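Local structure of aerobactin synthase IucA (Klebsiella pneumoniae subsp. pneumoniae, 5JM8) at residues V111-S114 and H115-Q119. The protein is an ATP-dependent NIS synthetase that probably joins citrate to N6-acetyl-N6-hydroxylysine in the biosynthesis of the siderophore aerobactin. Residues are numbered along the deposited sequence; the frame is centred on the assembly and turned at random.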
loop_
_atom_site.group_PDB
_atom_site.type_symbol
_atom_site.label_atom_id
_atom_site.label_comp_id
_atom_site.label_asym_id
_atom_site.label_seq_id
_atom_site.Cartn_x
_atom_site.Cartn_y
_atom_site.Cartn_z
ATOM N N VAL A 111 -1.439 -22.024 38.374
ATOM C CA VAL A 111 -0.060 -21.869 37.920
ATOM C C VAL A 111 0.288 -22.905 36.849
ATOM O O VAL A 111 1.092 -22.634 35.957
ATOM C CB VAL A 111 0.931 -21.987 39.101
ATOM C CG1 VAL A 111 2.358 -22.162 38.606
ATOM C CG2 VAL A 111 0.835 -20.762 39.991
ATOM N N MET A 112 -0.304 -24.092 36.953
ATOM C CA MET A 112 -0.109 -25.137 35.948
ATOM C C MET A 112 -0.907 -24.843 34.690
ATOM O O MET A 112 -0.448 -25.107 33.578
ATOM C CB MET A 112 -0.517 -26.506 36.491
ATOM C CG MET A 112 0.455 -27.112 37.487
ATOM S SD MET A 112 2.180 -27.072 36.943
ATOM C CE MET A 112 2.854 -25.965 38.162
ATOM N N GLU A 113 -2.114 -24.318 34.874
ATOM C CA GLU A 113 -2.957 -23.939 33.751
ATOM C C GLU A 113 -2.224 -22.912 32.901
ATOM O O GLU A 113 -2.109 -23.068 31.688
ATOM C CB GLU A 113 -4.301 -23.385 34.240
ATOM C CG GLU A 113 -5.284 -24.458 34.724
ATOM C CD GLU A 113 -6.532 -23.879 35.373
ATOM O OE1 GLU A 113 -6.539 -22.673 35.702
ATOM O OE2 GLU A 113 -7.509 -24.637 35.556
ATOM N N SER A 114 -1.705 -21.876 33.552
ATOM C CA SER A 114 -0.946 -20.842 32.861
ATOM C C SER A 114 0.268 -21.440 32.156
ATOM O O SER A 114 0.528 -21.141 30.992
ATOM C CB SER A 114 -0.503 -19.755 33.842
ATOM O OG SER A 114 0.305 -18.782 33.201
ATOM N N HIS A 115 1.002 -22.292 32.865
ATOM C CA HIS A 115 2.207 -22.906 32.319
ATOM C C HIS A 115 1.888 -23.729 31.075
ATOM O O HIS A 115 2.652 -23.732 30.111
ATOM C CB HIS A 115 2.885 -23.785 33.375
ATOM C CG HIS A 115 4.116 -24.482 32.884
ATOM N ND1 HIS A 115 4.076 -25.703 32.244
ATOM C CD2 HIS A 115 5.422 -24.129 32.938
ATOM C CE1 HIS A 115 5.303 -26.071 31.926
ATOM N NE2 HIS A 115 6.140 -25.135 32.336
ATOM N N ALA A 116 0.748 -24.415 31.100
ATOM C CA ALA A 116 0.338 -25.277 29.998
ATOM C C ALA A 116 -0.200 -24.474 28.817
ATOM O O ALA A 116 0.119 -24.762 27.663
ATOM C CB ALA A 116 -0.708 -26.263 30.470
ATOM N N HIS A 117 -1.024 -23.474 29.116
ATOM C CA HIS A 117 -1.596 -22.612 28.089
ATOM C C HIS A 117 -0.497 -21.903 27.309
ATOM O O HIS A 117 -0.598 -21.726 26.096
ATOM C CB HIS A 117 -2.536 -21.585 28.717
ATOM C CG HIS A 117 -3.701 -22.195 29.431
ATOM N ND1 HIS A 117 -4.399 -21.531 30.418
ATOM C CD2 HIS A 117 -4.285 -23.410 29.309
ATOM C CE1 HIS A 117 -5.367 -22.309 30.867
ATOM N NE2 HIS A 117 -5.319 -23.455 30.212
ATOM N N THR A 118 0.547 -21.493 28.022
ATOM C CA THR A 118 1.688 -20.830 27.408
ATOM C C THR A 118 2.387 -21.761 26.425
ATOM O O THR A 118 2.736 -21.356 25.318
ATOM C CB THR A 118 2.703 -20.359 28.464
ATOM O OG1 THR A 118 2.082 -19.414 29.341
ATOM C CG2 THR A 118 3.915 -19.710 27.803
ATOM N N GLN A 119 2.592 -23.008 26.836
ATOM C CA GLN A 119 3.269 -23.983 25.989
ATOM C C GLN A 119 2.469 -24.217 24.716
ATOM O O GLN A 119 3.039 -24.340 23.634
ATOM C CB GLN A 119 3.477 -25.302 26.740
ATOM C CG GLN A 119 4.244 -26.360 25.949
ATOM C CD GLN A 119 5.682 -25.959 25.674
ATOM O OE1 GLN A 119 6.455 -25.700 26.597
ATOM N NE2 GLN A 119 6.047 -25.902 24.400
#
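Two successive turns of helix 101-124 meet where Thr118 donates twice to the carbonyl oxygen of Ser114, one turn earlier. Ser114 O accepts Thr118 N at 3.0 Å and, from the opposite face of its carbonyl plane, the Thr118 OG1 hydroxyl at 2.9 Å. With OG1 anti to the Thr118 carbonyl carbon (chi1 -61°), the hydroxyl stands beside its own N and points back at the preceding turn. The usual i+4 to i backbone bonds continue around it, among them Ala116 N to Met112 O at 2.8 Å.

Next to this site the His117 imidazole leans back over the Glu113 peptide, whose carbonyl carbon lies against one ring face, offset toward the rim. CE1 of His117 reaches CB of Glu113 at 3.7 Å, while the glutamate chain extends outward and keeps OE1 5.7 Å from His117 NE2. The loop around Lys156 binds both sites, its N meeting Ser114 OG and its O meeting His117 ND1. His115 turns elsewhere, stacking on Phe82 and bonding through NE2 to Asp13.

The side chain of Ser114 is about 9 Å from the bound ATP. The OG1 bond gives the buried Thr118 hydroxyl a partner within its helix; the Ser114 carbonyl and hydroxyl serve different partners.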